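Local coordinates for protein methyl-accepting chemotaxis sensory transducer (Anaeromyxobacter dehalogenans, PDB 4K08) that probably senses small molecules in the periplasm through its PAS-like Cache domain and passes the signal on to the chemotaxis machinery, at residues A[19-24]-A[41-46]; A[112-115]-A[120-123]; A[125-130]-A[134-139]. All blocks are in the same frame, centred on the assembly; numbering follows the deposited sequence.

Interaction 1. Residues A[19-24]-A[41-46]; sequences HGLVEH and RAALEA. With ZN (zinc ion), chain B.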
# COMPACT_ATOMS: atom_id res chain seq x y z
N HIS A 19 1.79 -8.98 -0.48
CA HIS A 19 3.21 -9.15 -0.81
C HIS A 19 3.41 -10.50 -1.55
O HIS A 19 4.11 -10.59 -2.56
CB HIS A 19 4.08 -9.10 0.45
CG HIS A 19 5.54 -8.87 0.18
ND1 HIS A 19 6.53 -9.65 0.72
CD2 HIS A 19 6.17 -7.94 -0.59
CE1 HIS A 19 7.71 -9.22 0.29
NE2 HIS A 19 7.51 -8.19 -0.50
N GLY A 20 2.74 -11.55 -1.07
CA GLY A 20 2.79 -12.85 -1.71
C GLY A 20 2.29 -12.87 -3.16
O GLY A 20 2.91 -13.47 -4.05
N LEU A 21 1.14 -12.24 -3.38
CA LEU A 21 0.57 -12.09 -4.70
C LEU A 21 1.52 -11.34 -5.64
O LEU A 21 1.74 -11.77 -6.77
CB LEU A 21 -0.76 -11.34 -4.52
CG LEU A 21 -1.54 -10.50 -5.51
CD1 LEU A 21 -2.75 -9.91 -4.68
CD2 LEU A 21 -0.77 -9.41 -6.17
N VAL A 22 2.10 -10.24 -5.15
CA VAL A 22 3.08 -9.51 -5.95
C VAL A 22 4.35 -10.37 -6.25
O VAL A 22 4.76 -10.49 -7.43
CB VAL A 22 3.43 -8.14 -5.33
CG1 VAL A 22 4.62 -7.52 -6.07
CG2 VAL A 22 2.19 -7.20 -5.35
N GLU A 23 4.95 -11.01 -5.23
CA GLU A 23 6.14 -11.85 -5.47
C GLU A 23 5.83 -12.95 -6.47
O GLU A 23 6.62 -13.22 -7.35
CB GLU A 23 6.72 -12.46 -4.18
CG GLU A 23 7.34 -11.43 -3.25
CD GLU A 23 8.38 -12.00 -2.29
OE1 GLU A 23 8.43 -13.25 -2.13
OE2 GLU A 23 9.15 -11.20 -1.69
N HIS A 24 4.64 -13.56 -6.35
CA HIS A 24 4.25 -14.64 -7.25
C HIS A 24 4.28 -14.23 -8.71
O HIS A 24 4.76 -14.98 -9.57
CB HIS A 24 2.84 -15.16 -6.91
CG HIS A 24 2.51 -16.47 -7.57
ND1 HIS A 24 3.27 -17.61 -7.38
CD2 HIS A 24 1.53 -16.81 -8.45
CE1 HIS A 24 2.76 -18.60 -8.09
NE2 HIS A 24 1.71 -18.14 -8.75
N ARG A 41 0.96 -5.69 -14.44
CA ARG A 41 -0.46 -5.48 -14.69
C ARG A 41 -1.36 -6.53 -13.99
O ARG A 41 -2.43 -6.18 -13.44
CB ARG A 41 -0.76 -5.35 -16.19
CG ARG A 41 -0.15 -4.06 -16.74
CD ARG A 41 -0.65 -3.72 -18.10
NE ARG A 41 0.00 -4.55 -19.11
CZ ARG A 41 -0.54 -5.63 -19.69
NH1 ARG A 41 -1.77 -6.03 -19.36
NH2 ARG A 41 0.15 -6.32 -20.62
N ALA A 42 -0.94 -7.78 -13.97
CA ALA A 42 -1.71 -8.84 -13.31
C ALA A 42 -1.77 -8.59 -11.76
O ALA A 42 -2.84 -8.73 -11.14
CB ALA A 42 -1.09 -10.26 -13.64
N ALA A 43 -0.65 -8.17 -11.17
CA ALA A 43 -0.63 -7.83 -9.74
C ALA A 43 -1.56 -6.66 -9.43
O ALA A 43 -2.35 -6.74 -8.45
CB ALA A 43 0.78 -7.49 -9.31
N LEU A 44 -1.49 -5.61 -10.25
CA LEU A 44 -2.36 -4.43 -10.05
C LEU A 44 -3.84 -4.73 -10.25
O LEU A 44 -4.68 -4.15 -9.58
CB LEU A 44 -1.99 -3.27 -10.98
CG LEU A 44 -0.61 -2.67 -10.71
CD1 LEU A 44 -0.33 -1.52 -11.69
CD2 LEU A 44 -0.46 -2.21 -9.22
N GLU A 45 -4.17 -5.56 -11.24
CA GLU A 45 -5.55 -5.97 -11.45
C GLU A 45 -6.11 -6.68 -10.20
O GLU A 45 -7.22 -6.37 -9.75
CB GLU A 45 -5.63 -6.90 -12.67
CG GLU A 45 -6.96 -7.57 -12.85
CD GLU A 45 -6.94 -8.55 -14.03
OE1 GLU A 45 -6.01 -9.41 -14.14
OE2 GLU A 45 -7.86 -8.45 -14.85
N ALA A 46 -5.32 -7.57 -9.60
CA ALA A 46 -5.74 -8.26 -8.38
C ALA A 46 -5.84 -7.24 -7.21
O ALA A 46 -6.85 -7.16 -6.53
CB ALA A 46 -4.78 -9.40 -8.06
ZN ZN B . 0.39 -19.68 -9.15
O HOH W 1 2.03 -20.75 -10.62
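Leu21 reaches across from helix 19-24 and sets its two methyl groups against two alanines one helical turn apart on 41-46. CD1 meets the CB of Ala46 at 4.0 Å. CD2 comes down on Ala43, touching the backbone as much as the methyl: it lies 3.9 Å from Ala43 O and 4.0 Å from Ala43 CB. With CG roughly anti to the backbone N (chi1 156°), the branched end is carried toward 41-46, so that the fork straddles the turn from Ala43 to Ala46. One residue on, Val22 meets the same alanine with a single branch, CG2 standing 4.2 Å from Ala43 CB. Its CB leaves the backbone alongside the second helix, whereas those of Leu21 and Ala46 point across the gap; the other branch of the valine, CG1, turns to Tyr130. Ala43 is therefore touched by both aliphatic side chains of 19-24, and its CA is 5.6 Å from that of Val22, the nearest such pair. The two segments, parts of helices 5-30 and 36-49, run nearly antiparallel, with 157° between their directions and axes 9.2 Å apart at closest. They belong to the helical layer of a Cache sensor domain, in which the long N-terminal helix packs along the antiparallel sheet; here Val22, Ala43 and Leu44 all touch Trp135, and His19 NE2 adds a weak hydrogen bond to Gln129 O. The contact is small (142 Å² buried in all), and the side chains that meet in it are all aliphatic. The short alanines probably let the leucine methyls approach the backbone of 41-46, as CD2 does at Ala43. Leu21 also touches Leu50. On another side of 19-24, His24 holds a zinc ion through NE2 at 2.1 Å, with a water molecule 2.5 Å from the metal.

Interaction 2. Residues A[112-115]-A[120-123]; sequences WPKP and PVPK. With ACT (acetate ion), chain C.
The indole of Trp112 lies between two groups: CD of Pro113, the next residue, is over one face, offset toward the rim, and an acetate ion is over the opposite face. The acetate lies nearly parallel to the indole, its O 3.1 Å above the ring plane and also off centre. At the ring's edge, NE1 makes a weak hydrogen bond to Asn73 OD1. Lys123 comes to the ring obliquely, its NZ bonded to acetate OXT at 2.7 Å. The lysine chain is extended along its length, and on the way its CD passes 3.9 Å from Trp112 CB. Tyr57, Tyr110 and His70 also hydrogen-bond the acetate, a set of partners that would suit an anion, with Lys123 probably charged; Tyr142 OH bonds Lys123 NZ too. Behind this site the backbones pair: Trp112 N reaches Val121 O at 2.9 Å, and Val121 N returns to Trp112 O at 3.0 Å. The second bond is nearly straight at hydrogen (175°), yet its donor stands above the carbonyl plane, 73° out of it. Val121 CG2 packs 3.4 Å from the same oxygen, and Pro120 CB lies 3.7 Å from Trp112 N. This is the antiparallel hairpin of strands 105-113 and 120-130, and the acetate, probably from the crystallisation liquor, occupies a pocket consistent with the small-ligand site of Cache sensor domains.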
# COMPACT_ATOMS: atom_id res chain seq x y z
N TRP A 112 -6.04 9.88 6.91
CA TRP A 112 -6.50 9.52 5.57
C TRP A 112 -8.01 9.23 5.63
O TRP A 112 -8.49 8.66 6.62
CB TRP A 112 -5.78 8.27 5.03
CG TRP A 112 -5.93 8.15 3.53
CD1 TRP A 112 -6.94 7.50 2.82
CD2 TRP A 112 -5.03 8.70 2.56
NE1 TRP A 112 -6.69 7.63 1.45
CE2 TRP A 112 -5.53 8.37 1.28
CE3 TRP A 112 -3.84 9.44 2.66
CZ2 TRP A 112 -4.88 8.76 0.09
CZ3 TRP A 112 -3.17 9.83 1.46
CH2 TRP A 112 -3.72 9.50 0.19
N PRO A 113 -8.75 9.67 4.61
CA PRO A 113 -10.20 9.41 4.66
C PRO A 113 -10.58 7.93 4.53
O PRO A 113 -9.86 7.09 3.97
CB PRO A 113 -10.77 10.18 3.46
CG PRO A 113 -9.58 10.58 2.60
CD PRO A 113 -8.32 10.43 3.42
N LYS A 114 -11.76 7.64 5.05
CA LYS A 114 -12.41 6.36 4.82
C LYS A 114 -12.91 6.35 3.35
O LYS A 114 -13.22 7.41 2.80
CB LYS A 114 -13.58 6.18 5.82
CG LYS A 114 -13.07 5.76 7.22
CD LYS A 114 -14.21 5.47 8.21
CE LYS A 114 -13.65 4.90 9.52
NZ LYS A 114 -14.70 4.78 10.63
N PRO A 115 -12.97 5.17 2.72
CA PRO A 115 -13.55 5.08 1.36
C PRO A 115 -14.92 5.76 1.30
O PRO A 115 -15.72 5.56 2.22
CB PRO A 115 -13.73 3.57 1.15
CG PRO A 115 -12.61 2.93 1.98
CD PRO A 115 -12.60 3.85 3.26
N PRO A 120 -9.94 13.39 6.45
CA PRO A 120 -8.90 12.44 6.87
C PRO A 120 -9.07 12.11 8.37
O PRO A 120 -9.31 13.02 9.20
CB PRO A 120 -7.57 13.21 6.59
CG PRO A 120 -7.93 14.20 5.45
CD PRO A 120 -9.35 14.64 5.92
N VAL A 121 -8.97 10.83 8.70
CA VAL A 121 -9.12 10.38 10.08
C VAL A 121 -7.93 9.49 10.39
O VAL A 121 -7.22 9.10 9.45
CB VAL A 121 -10.43 9.63 10.30
CG1 VAL A 121 -11.63 10.54 9.95
CG2 VAL A 121 -10.44 8.32 9.44
N PRO A 122 -7.68 9.21 11.68
CA PRO A 122 -6.50 8.43 12.06
C PRO A 122 -6.47 7.03 11.47
O PRO A 122 -7.44 6.26 11.55
CB PRO A 122 -6.57 8.39 13.61
CG PRO A 122 -7.25 9.70 13.96
CD PRO A 122 -8.33 9.83 12.87
N LYS A 123 -5.32 6.73 10.88
CA LYS A 123 -5.11 5.47 10.19
C LYS A 123 -3.75 4.91 10.57
O LYS A 123 -2.77 5.66 10.78
CB LYS A 123 -5.22 5.69 8.66
CG LYS A 123 -5.24 4.38 7.83
CD LYS A 123 -5.73 4.64 6.36
CE LYS A 123 -5.73 3.32 5.52
NZ LYS A 123 -6.26 3.58 4.13
C ACT C . -3.89 5.23 2.04
O ACT C . -4.90 5.11 1.24
OXT ACT C . -4.06 4.94 3.25
CH3 ACT C . -2.50 5.69 1.60

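Interaction 3. Residues A[125-130]-A[134-139]; sequences SFVTQY and GWVVGS
The shortest polar bond between the strands runs from Val137 N to Thr128 O, 2.8 Å, and the same oxygen also receives a CA-H contact from Val136 CA at 3.2 Å. Thr128 N answers by bonding Val137 O at 2.9 Å. Similar reciprocal pairs join Phe126 to Ser139 and Tyr130 to Trp135, making an antiparallel ladder of six backbone bonds, the end one from Phe126 N to Ser139 O bent at hydrogen (132°). At its turn end Gly134 and Trp135 both face Tyr130, a G1 beta bulge in which Gly134 has positive phi (66°). Thr128 and Val137 point the same way side by side, CG2 of the threonine 4.1 Å from Val137 CB. On the other face Val127 and Val136 lie at a slant to each other; Val136, its CG1 anti to the backbone N (chi1 174°), brings that methyl to 3.8 Å from Val127 CB. Strand 120-130 is flanked by 105-113 and strand 135-142 by 59-62, so the hairpin lies inside the five-stranded sheet. Helix 92-103 packs on the Val127 and Val136 face, through Phe96 and Val100; helices 5-30 and 36-49 lie against the other, Val15 touching Thr128 and Arg40 touching Trp135.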
# COMPACT_ATOMS: atom_id res chain seq x y z
N SER A 125 -1.19 2.04 8.99
CA SER A 125 -0.99 1.14 7.85
C SER A 125 0.28 0.32 7.98
O SER A 125 1.30 0.79 8.52
CB SER A 125 -0.97 1.93 6.55
OG SER A 125 -2.25 2.46 6.25
N PHE A 126 0.21 -0.93 7.52
CA PHE A 126 1.42 -1.69 7.28
C PHE A 126 1.85 -1.58 5.81
O PHE A 126 1.04 -1.84 4.89
CB PHE A 126 1.25 -3.16 7.65
CG PHE A 126 2.57 -3.90 7.81
CD1 PHE A 126 3.36 -3.70 8.95
CD2 PHE A 126 3.02 -4.76 6.82
CE1 PHE A 126 4.57 -4.38 9.12
CE2 PHE A 126 4.24 -5.44 6.97
CZ PHE A 126 5.01 -5.24 8.12
N VAL A 127 3.10 -1.17 5.59
CA VAL A 127 3.68 -1.10 4.24
C VAL A 127 4.83 -2.06 4.06
O VAL A 127 5.61 -2.34 4.98
CB VAL A 127 4.17 0.30 3.88
CG1 VAL A 127 2.97 1.26 3.72
CG2 VAL A 127 5.26 0.81 4.92
N THR A 128 4.93 -2.59 2.85
CA THR A 128 5.98 -3.53 2.52
C THR A 128 6.52 -3.20 1.13
O THR A 128 5.95 -2.36 0.45
CB THR A 128 5.48 -4.97 2.63
OG1 THR A 128 6.62 -5.86 2.58
CG2 THR A 128 4.50 -5.27 1.50
N GLN A 129 7.61 -3.82 0.71
CA GLN A 129 8.17 -3.46 -0.59
C GLN A 129 8.29 -4.68 -1.46
O GLN A 129 8.40 -5.82 -0.97
CB GLN A 129 9.56 -2.81 -0.44
CG GLN A 129 10.59 -3.79 0.04
CD GLN A 129 11.97 -3.17 0.25
OE1 GLN A 129 12.26 -2.04 -0.19
NE2 GLN A 129 12.84 -3.94 0.92
N TYR A 130 8.30 -4.45 -2.77
CA TYR A 130 8.75 -5.45 -3.72
C TYR A 130 9.89 -4.80 -4.52
O TYR A 130 9.64 -4.00 -5.42
CB TYR A 130 7.58 -5.96 -4.61
CG TYR A 130 8.06 -7.02 -5.57
CD1 TYR A 130 8.62 -8.22 -5.10
CD2 TYR A 130 8.04 -6.81 -6.95
CE1 TYR A 130 9.12 -9.20 -5.98
CE2 TYR A 130 8.53 -7.78 -7.84
CZ TYR A 130 9.06 -8.97 -7.35
OH TYR A 130 9.54 -9.94 -8.23
N GLY A 134 10.50 -1.65 -7.51
CA GLY A 134 10.52 -0.38 -6.78
C GLY A 134 9.12 -0.06 -6.24
O GLY A 134 8.73 1.12 -6.20
N TRP A 135 8.34 -1.09 -5.88
CA TRP A 135 6.98 -0.88 -5.35
C TRP A 135 6.92 -0.87 -3.82
O TRP A 135 7.66 -1.59 -3.14
CB TRP A 135 6.05 -2.01 -5.81
CG TRP A 135 5.60 -1.85 -7.20
CD1 TRP A 135 6.02 -0.92 -8.10
CD2 TRP A 135 4.61 -2.63 -7.85
NE1 TRP A 135 5.35 -1.08 -9.29
CE2 TRP A 135 4.47 -2.12 -9.15
CE3 TRP A 135 3.80 -3.71 -7.44
CZ2 TRP A 135 3.57 -2.67 -10.08
CZ3 TRP A 135 2.91 -4.25 -8.35
CH2 TRP A 135 2.81 -3.74 -9.66
N VAL A 136 5.99 -0.08 -3.30
CA VAL A 136 5.58 -0.17 -1.91
C VAL A 136 4.12 -0.60 -1.93
O VAL A 136 3.34 0.02 -2.63
CB VAL A 136 5.69 1.20 -1.20
CG1 VAL A 136 5.11 1.15 0.26
CG2 VAL A 136 7.18 1.66 -1.19
N VAL A 137 3.76 -1.64 -1.20
CA VAL A 137 2.36 -2.11 -1.15
C VAL A 137 1.86 -1.93 0.28
O VAL A 137 2.59 -2.25 1.24
CB VAL A 137 2.26 -3.61 -1.55
CG1 VAL A 137 0.79 -4.04 -1.66
CG2 VAL A 137 3.01 -3.84 -2.87
N GLY A 138 0.66 -1.36 0.45
CA GLY A 138 0.21 -1.01 1.79
C GLY A 138 -1.27 -1.26 1.99
O GLY A 138 -2.04 -1.39 1.01
N SER A 139 -1.67 -1.34 3.26
CA SER A 139 -3.09 -1.33 3.65
C SER A 139 -3.10 -0.86 5.09
O SER A 139 -2.10 -1.03 5.80
CB SER A 139 -3.73 -2.73 3.54
OG SER A 139 -5.13 -2.66 3.80

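The three contacts follow one another along the chain and all fall within one Cache domain. Interactions 2 and 3 share strand 120-130, which pairs with 105-113 in the first and with 135-142 in the second; their centres are 18 Å apart. Interaction 1 joins the two helices that lie on one face of this sheet. Its centre is 12 Å from that of interaction 3, which it touches directly, but 25 Å from that of interaction 2, on the opposite side of the chain's centre, with nearest atoms about 14 Å apart. The acetate pocket and the helix pair lie toward opposite ends of the domain, with the hairpin of interaction 3 between them.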